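Long-range contact in diphthine synthase (Aeropyrum pernix, PDB 1WDE), which probably uses S-adenosyl-L-methionine to trimethylate a modified histidine of elongation factor 2, giving diphthine on the way to diphthamide: residues A[8-21]-A[112-125]. Residues are numbered along the deposited sequence; the frame is centred on the assembly and turned at random.
Sequences VTLLLVGWGYAPGM and VAVRYIPGVSGVQA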
ATOM      1  N   VAL A   8      -2.101  26.243  17.960  1.00 83.09           N
ATOM      2  CA  VAL A   8      -1.962  25.449  16.743  1.00 77.91           C
ATOM      3  C   VAL A   8      -1.853  23.947  17.002  1.00 72.96           C
ATOM      4  O   VAL A   8      -0.888  23.473  17.613  1.00 73.06           O
ATOM      5  CB  VAL A   8      -0.728  25.884  15.916  1.00 78.83           C
ATOM      6  CG1 VAL A   8      -0.845  25.337  14.506  1.00 78.52           C
ATOM      7  CG2 VAL A   8      -0.607  27.402  15.896  1.00 78.47           C
ATOM      8  N   THR A   9      -2.856  23.206  16.537  1.00 65.44           N
ATOM      9  CA  THR A   9      -2.882  21.755  16.689  1.00 58.16           C
ATOM     10  C   THR A   9      -3.191  21.081  15.352  1.00 53.15           C
ATOM     11  O   THR A   9      -4.129  21.461  14.646  1.00 49.14           O
ATOM     12  CB  THR A   9      -3.919  21.320  17.734  1.00 55.16           C
ATOM     13  OG1 THR A   9      -3.558  21.861  19.008  1.00 55.13           O
ATOM     14  CG2 THR A   9      -3.968  19.807  17.837  1.00 57.36           C
ATOM     15  N   LEU A  10      -2.387  20.084  15.005  1.00 49.36           N
ATOM     16  CA  LEU A  10      -2.564  19.367  13.752  1.00 47.14           C
ATOM     17  C   LEU A  10      -3.159  17.984  13.990  1.00 49.29           C
ATOM     18  O   LEU A  10      -2.702  17.231  14.856  1.00 49.04           O
ATOM     19  CB  LEU A  10      -1.220  19.236  13.033  1.00 45.84           C
ATOM     20  CG  LEU A  10      -1.171  18.331  11.799  1.00 46.52           C
ATOM     21  CD1 LEU A  10      -2.022  18.903  10.694  1.00 37.67           C
ATOM     22  CD2 LEU A  10       0.271  18.181  11.345  1.00 44.27           C
ATOM     23  N   LEU A  11      -4.192  17.657  13.220  1.00 46.44           N
ATOM     24  CA  LEU A  11      -4.834  16.360  13.338  1.00 39.26           C
ATOM     25  C   LEU A  11      -4.617  15.598  12.043  1.00 39.07           C
ATOM     26  O   LEU A  11      -5.111  16.016  10.996  1.00 39.19           O
ATOM     27  CB  LEU A  11      -6.338  16.523  13.577  1.00 39.17           C
ATOM     28  CG  LEU A  11      -6.787  17.409  14.742  1.00 43.08           C
ATOM     29  CD1 LEU A  11      -8.316  17.319  14.907  1.00 43.90           C
ATOM     30  CD2 LEU A  11      -6.088  16.962  16.015  1.00 40.56           C
ATOM     31  N   LEU A  12      -3.855  14.505  12.108  1.00 38.01           N
ATOM     32  CA  LEU A  12      -3.617  13.658  10.932  1.00 33.23           C
ATOM     33  C   LEU A  12      -4.633  12.546  11.082  1.00 27.23           C
ATOM     34  O   LEU A  12      -4.440  11.624  11.870  1.00 27.58           O
ATOM     35  CB  LEU A  12      -2.197  13.084  10.929  1.00 39.02           C
ATOM     36  CG  LEU A  12      -1.074  14.011  10.467  1.00 41.22           C
ATOM     37  CD1 LEU A  12       0.162  13.172  10.194  1.00 44.70           C
ATOM     38  CD2 LEU A  12      -1.483  14.742   9.205  1.00 44.60           C
ATOM     39  N   VAL A  13      -5.708  12.636  10.308  1.00 26.15           N
ATOM     40  CA  VAL A  13      -6.814  11.698  10.417  1.00 25.03           C
ATOM     41  C   VAL A  13      -6.994  10.658   9.301  1.00 23.01           C
ATOM     42  O   VAL A  13      -7.120  11.007   8.125  1.00 30.43           O
ATOM     43  CB  VAL A  13      -8.128  12.509  10.531  1.00 31.20           C
ATOM     44  CG1 VAL A  13      -9.282  11.608  10.943  1.00 22.49           C
ATOM     45  CG2 VAL A  13      -7.940  13.658  11.531  1.00 29.11           C
ATOM     46  N   GLY A  14      -7.024   9.382   9.680  1.00 25.74           N
ATOM     47  CA  GLY A  14      -7.258   8.328   8.704  1.00 22.48           C
ATOM     48  C   GLY A  14      -8.775   8.197   8.583  1.00 21.25           C
ATOM     49  O   GLY A  14      -9.480   8.054   9.579  1.00 27.20           O
ATOM     50  N   TRP A  15      -9.284   8.254   7.363  1.00 23.90           N
ATOM     51  CA  TRP A  15     -10.717   8.177   7.119  1.00 25.74           C
ATOM     52  C   TRP A  15     -11.243   6.783   6.718  1.00 28.43           C
ATOM     53  O   TRP A  15     -12.447   6.595   6.574  1.00 29.42           O
ATOM     54  CB  TRP A  15     -11.079   9.179   6.021  1.00 25.06           C
ATOM     55  CG  TRP A  15     -12.461   9.751   6.129  1.00 30.96           C
ATOM     56  CD1 TRP A  15     -13.485   9.591   5.245  1.00 37.38           C
ATOM     57  CD2 TRP A  15     -12.958  10.606   7.171  1.00 34.64           C
ATOM     58  NE1 TRP A  15     -14.592  10.294   5.669  1.00 40.83           N
ATOM     59  CE2 TRP A  15     -14.297  10.924   6.847  1.00 38.83           C
ATOM     60  CE3 TRP A  15     -12.401  11.130   8.346  1.00 29.06           C
ATOM     61  CZ2 TRP A  15     -15.092  11.744   7.656  1.00 36.75           C
ATOM     62  CZ3 TRP A  15     -13.191  11.946   9.156  1.00 36.41           C
ATOM     63  CH2 TRP A  15     -14.527  12.245   8.803  1.00 38.44           C
ATOM     64  N   GLY A  16     -10.363   5.800   6.565  1.00 25.02           N
ATOM     65  CA  GLY A  16     -10.830   4.491   6.120  1.00 26.27           C
ATOM     66  C   GLY A  16     -10.848   4.558   4.596  1.00 25.39           C
ATOM     67  O   GLY A  16     -10.738   5.645   4.036  1.00 25.90           O
ATOM     68  N   TYR A  17     -11.009   3.439   3.899  1.00 27.13           N
ATOM     69  CA  TYR A  17     -10.951   3.511   2.441  1.00 25.43           C
ATOM     70  C   TYR A  17     -12.271   3.447   1.685  1.00 29.07           C
ATOM     71  O   TYR A  17     -12.278   3.317   0.466  1.00 34.17           O
ATOM     72  CB  TYR A  17      -9.995   2.428   1.909  1.00 21.44           C
ATOM     73  CG  TYR A  17     -10.399   1.036   2.314  1.00 23.07           C
ATOM     74  CD1 TYR A  17     -10.003   0.506   3.552  1.00 23.12           C
ATOM     75  CD2 TYR A  17     -11.208   0.258   1.489  1.00 22.77           C
ATOM     76  CE1 TYR A  17     -10.403  -0.754   3.952  1.00 23.30           C
ATOM     77  CE2 TYR A  17     -11.623  -1.021   1.887  1.00 20.24           C
ATOM     78  CZ  TYR A  17     -11.217  -1.518   3.116  1.00 21.88           C
ATOM     79  OH  TYR A  17     -11.624  -2.771   3.527  1.00 22.65           O
ATOM     80  N   ALA A  18     -13.389   3.539   2.388  1.00 31.43           N
ATOM     81  CA  ALA A  18     -14.685   3.524   1.728  1.00 32.85           C
ATOM     82  C   ALA A  18     -15.709   4.143   2.656  1.00 34.53           C
ATOM     83  O   ALA A  18     -15.485   4.229   3.855  1.00 32.93           O
ATOM     84  CB  ALA A  18     -15.108   2.093   1.388  1.00 30.15           C
ATOM     85  N   PRO A  19     -16.837   4.611   2.109  1.00 35.04           N
ATOM     86  CA  PRO A  19     -17.837   5.196   3.002  1.00 36.45           C
ATOM     87  C   PRO A  19     -18.290   4.149   4.025  1.00 34.53           C
ATOM     88  O   PRO A  19     -18.400   2.969   3.702  1.00 33.42           O
ATOM     89  CB  PRO A  19     -18.955   5.636   2.042  1.00 37.41           C
ATOM     90  CG  PRO A  19     -18.688   4.876   0.784  1.00 39.69           C
ATOM     91  CD  PRO A  19     -17.196   4.834   0.701  1.00 34.90           C
ATOM     92  N   GLY A  20     -18.513   4.583   5.262  1.00 27.56           N
ATOM     93  CA  GLY A  20     -18.948   3.668   6.303  1.00 30.49           C
ATOM     94  C   GLY A  20     -17.788   3.078   7.084  1.00 29.70           C
ATOM     95  O   GLY A  20     -17.983   2.387   8.080  1.00 29.17           O
HETATM   96  N   MSE A  21     -16.569   3.350   6.638  1.00 29.06           N
HETATM   97  CA  MSE A  21     -15.413   2.817   7.335  1.00 28.72           C
HETATM   98  C   MSE A  21     -14.708   3.837   8.221  1.00 29.86           C
HETATM   99  O   MSE A  21     -13.551   3.636   8.593  1.00 24.96           O
HETATM  100  CB  MSE A  21     -14.441   2.206   6.322  1.00 26.99           C
HETATM  101  CG  MSE A  21     -15.105   1.160   5.445  1.00 30.15           C
HETATM  102 SE   MSE A  21     -13.801   0.148   4.431  1.00 44.29          SE
HETATM  103  CE  MSE A  21     -13.128  -0.854   5.962  1.00 31.62           C
ATOM    104  N   VAL A 112       3.946  22.933  17.150  1.00 51.05           N
ATOM    105  CA  VAL A 112       2.564  22.443  17.041  1.00 50.18           C
ATOM    106  C   VAL A 112       2.312  21.062  17.658  1.00 48.54           C
ATOM    107  O   VAL A 112       3.121  20.145  17.511  1.00 51.94           O
ATOM    108  CB  VAL A 112       2.116  22.384  15.560  1.00 49.83           C
ATOM    109  CG1 VAL A 112       0.662  21.942  15.469  1.00 48.33           C
ATOM    110  CG2 VAL A 112       2.303  23.744  14.904  1.00 41.91           C
ATOM    111  N   ALA A 113       1.188  20.917  18.354  1.00 48.67           N
ATOM    112  CA  ALA A 113       0.836  19.638  18.959  1.00 46.89           C
ATOM    113  C   ALA A 113       0.268  18.763  17.841  1.00 46.20           C
ATOM    114  O   ALA A 113      -0.535  19.231  17.039  1.00 48.92           O
ATOM    115  CB  ALA A 113      -0.202  19.834  20.054  1.00 45.15           C
ATOM    116  N   VAL A 114       0.688  17.502  17.777  1.00 43.55           N
ATOM    117  CA  VAL A 114       0.205  16.611  16.720  1.00 42.10           C
ATOM    118  C   VAL A 114      -0.539  15.397  17.246  1.00 39.84           C
ATOM    119  O   VAL A 114      -0.052  14.688  18.124  1.00 34.74           O
ATOM    120  CB  VAL A 114       1.366  16.118  15.835  1.00 44.48           C
ATOM    121  CG1 VAL A 114       0.843  15.110  14.812  1.00 47.17           C
ATOM    122  CG2 VAL A 114       2.024  17.305  15.128  1.00 37.59           C
ATOM    123  N   ARG A 115      -1.737  15.172  16.712  1.00 36.23           N
ATOM    124  CA  ARG A 115      -2.543  14.021  17.117  1.00 37.08           C
ATOM    125  C   ARG A 115      -2.710  13.125  15.887  1.00 33.55           C
ATOM    126  O   ARG A 115      -3.101  13.592  14.811  1.00 35.11           O
ATOM    127  CB  ARG A 115      -3.925  14.468  17.599  1.00 37.06           C
ATOM    128  CG  ARG A 115      -3.900  15.532  18.669  1.00 45.23           C
ATOM    129  CD  ARG A 115      -3.485  14.959  19.996  1.00 51.19           C
ATOM    130  NE  ARG A 115      -4.607  14.369  20.717  1.00 59.21           N
ATOM    131  CZ  ARG A 115      -4.470  13.666  21.839  1.00 65.21           C
ATOM    132  NH1 ARG A 115      -5.531  13.157  22.454  1.00 66.00           N
ATOM    133  NH2 ARG A 115      -3.260  13.457  22.336  1.00 66.86           N
ATOM    134  N   TYR A 116      -2.396  11.849  16.045  1.00 28.17           N
ATOM    135  CA  TYR A 116      -2.529  10.900  14.946  1.00 29.97           C
ATOM    136  C   TYR A 116      -3.797  10.097  15.213  1.00 27.09           C
ATOM    137  O   TYR A 116      -3.864   9.334  16.178  1.00 26.47           O
ATOM    138  CB  TYR A 116      -1.282   9.991  14.882  1.00 25.41           C
ATOM    139  CG  TYR A 116      -1.503   8.635  14.225  1.00 24.21           C
ATOM    140  CD1 TYR A 116      -2.292   8.503  13.080  1.00 25.48           C
ATOM    141  CD2 TYR A 116      -0.911   7.494  14.742  1.00 23.85           C
ATOM    142  CE1 TYR A 116      -2.482   7.257  12.478  1.00 29.00           C
ATOM    143  CE2 TYR A 116      -1.091   6.243  14.144  1.00 18.24           C
ATOM    144  CZ  TYR A 116      -1.881   6.137  13.021  1.00 23.81           C
ATOM    145  OH  TYR A 116      -2.096   4.899  12.462  1.00 24.16           O
ATOM    146  N   ILE A 117      -4.819  10.302  14.383  1.00 28.09           N
ATOM    147  CA  ILE A 117      -6.070   9.562  14.556  1.00 24.66           C
ATOM    148  C   ILE A 117      -6.033   8.432  13.521  1.00 26.56           C
ATOM    149  O   ILE A 117      -6.097   8.683  12.327  1.00 22.71           O
ATOM    150  CB  ILE A 117      -7.308  10.451  14.301  1.00 20.11           C
ATOM    151  CG1 ILE A 117      -7.253  11.695  15.203  1.00 31.88           C
ATOM    152  CG2 ILE A 117      -8.593   9.642  14.599  1.00 24.01           C
ATOM    153  CD1 ILE A 117      -7.081  11.357  16.676  1.00 31.13           C
ATOM    154  N   PRO A 118      -5.923   7.175  13.974  1.00 25.56           N
ATOM    155  CA  PRO A 118      -5.870   6.086  12.985  1.00 24.37           C
ATOM    156  C   PRO A 118      -7.136   5.769  12.184  1.00 30.92           C
ATOM    157  O   PRO A 118      -8.260   6.043  12.617  1.00 31.79           O
ATOM    158  CB  PRO A 118      -5.377   4.881  13.794  1.00 26.00           C
ATOM    159  CG  PRO A 118      -5.658   5.213  15.217  1.00 27.24           C
ATOM    160  CD  PRO A 118      -5.554   6.716  15.324  1.00 26.23           C
ATOM    161  N   GLY A 119      -6.924   5.223  10.986  1.00 21.63           N
ATOM    162  CA  GLY A 119      -8.027   4.823  10.127  1.00 22.56           C
ATOM    163  C   GLY A 119      -7.726   3.427   9.598  1.00 24.77           C
ATOM    164  O   GLY A 119      -6.563   3.002   9.614  1.00 21.63           O
ATOM    165  N   VAL A 120      -8.739   2.691   9.151  1.00 24.85           N
ATOM    166  CA  VAL A 120      -8.474   1.361   8.589  1.00 27.59           C
ATOM    167  C   VAL A 120      -7.851   1.565   7.207  1.00 27.11           C
ATOM    168  O   VAL A 120      -8.450   2.228   6.347  1.00 22.38           O
ATOM    169  CB  VAL A 120      -9.764   0.518   8.413  1.00 30.77           C
ATOM    170  CG1 VAL A 120      -9.427  -0.803   7.706  1.00 28.70           C
ATOM    171  CG2 VAL A 120     -10.398   0.220   9.770  1.00 30.83           C
ATOM    172  N   SER A 121      -6.647   1.033   6.973  1.00 22.50           N
ATOM    173  CA  SER A 121      -6.074   1.213   5.645  1.00 24.12           C
ATOM    174  C   SER A 121      -6.419   0.020   4.753  1.00 20.41           C
ATOM    175  O   SER A 121      -6.658  -1.095   5.238  1.00 17.77           O
ATOM    176  CB  SER A 121      -4.564   1.422   5.703  1.00 28.57           C
ATOM    177  OG  SER A 121      -3.886   0.213   5.807  1.00 25.54           O
ATOM    178  N   GLY A 122      -6.500   0.280   3.456  1.00 22.36           N
ATOM    179  CA  GLY A 122      -6.810  -0.774   2.511  1.00 24.81           C
ATOM    180  C   GLY A 122      -5.711  -1.819   2.506  1.00 20.20           C
ATOM    181  O   GLY A 122      -5.962  -2.990   2.221  1.00 20.25           O
ATOM    182  N   VAL A 123      -4.492  -1.403   2.826  1.00 20.46           N
ATOM    183  CA  VAL A 123      -3.377  -2.344   2.862  1.00 18.53           C
ATOM    184  C   VAL A 123      -3.625  -3.389   3.937  1.00 19.76           C
ATOM    185  O   VAL A 123      -3.460  -4.583   3.696  1.00 20.27           O
ATOM    186  CB  VAL A 123      -2.029  -1.648   3.200  1.00 18.10           C
ATOM    187  CG1 VAL A 123      -0.923  -2.697   3.304  1.00 25.07           C
ATOM    188  CG2 VAL A 123      -1.676  -0.612   2.122  1.00 25.87           C
ATOM    189  N   GLN A 124      -3.997  -2.937   5.134  1.00 17.82           N
ATOM    190  CA  GLN A 124      -4.238  -3.842   6.263  1.00 18.91           C
ATOM    191  C   GLN A 124      -5.407  -4.765   5.972  1.00 22.56           C
ATOM    192  O   GLN A 124      -5.335  -5.976   6.233  1.00 21.48           O
ATOM    193  CB  GLN A 124      -4.510  -3.036   7.553  1.00 22.63           C
ATOM    194  CG  GLN A 124      -5.243  -3.837   8.653  1.00 37.96           C
ATOM    195  CD  GLN A 124      -6.107  -2.965   9.584  1.00 44.16           C
ATOM    196  OE1 GLN A 124      -6.945  -3.481  10.330  1.00 34.45           O
ATOM    197  NE2 GLN A 124      -5.902  -1.648   9.536  1.00 46.77           N
ATOM    198  N   ALA A 125      -6.483  -4.194   5.430  1.00 20.97           N
ATOM    199  CA  ALA A 125      -7.662  -4.980   5.097  1.00 14.34           C
ATOM    200  C   ALA A 125      -7.329  -6.015   4.008  1.00 16.14           C
ATOM    201  O   ALA A 125      -7.810  -7.134   4.065  1.00 14.67           O
ATOM    202  CB  ALA A 125      -8.795  -4.071   4.616  1.00 22.46           C
TER
HETATM  203  O   HOH W   1     -11.173   3.995   9.685  1.00 27.32           O
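Strands 9-14 and 113-117 run parallel at the border of the five-stranded N-terminal sheet, T9 to V13 pairing in step with A113 to I117. L10 and L12 each use both backbone groups: L10 N gives to A113 O and L10 O takes R115 N, both at 2.9 Å, and L12 repeats the pattern, its N giving to R115 O and its O taking I117 N. G14 N to I117 O closes the ladder.

L11 and R115 lie side by side on one face, L11 CD2 3.7 Å from R115 CB; V13 and I117 pair likewise beneath helix 24-32. L10 and V114 occupy the other face, against helix 100-109. Beyond the ladder the two segments stay close because G14 and G119, CA atoms 3.9 Å apart, meet without side chains. Past them, a water bridges M21 O and V120 N.

Y17 then spans the step from loop to helix. With chi1 at 58°, its CG sits between backbone N and carbonyl carbon, and the ring reaches the start of helix 122-130. G122 CA lies over one face of the Y17 ring, a CH-pi contact 4.0 Å from its centroid, while V120 O meets the ring edge in plane. Y17 OH passes 3.3 Å from A125 CB and hydrogen-bonds G219 O. S121 N-caps this helix, its OG taking Q124 N.

S121 and G122 probably bind S-adenosyl-L-methionine, as does D93, which hydrogen-bonds Y116 OH and G119 N. Parallel strands whose C-terminal loops lead into the cofactor site are characteristic of the N-terminal domain of tetrapyrrole-methylase-type enzymes.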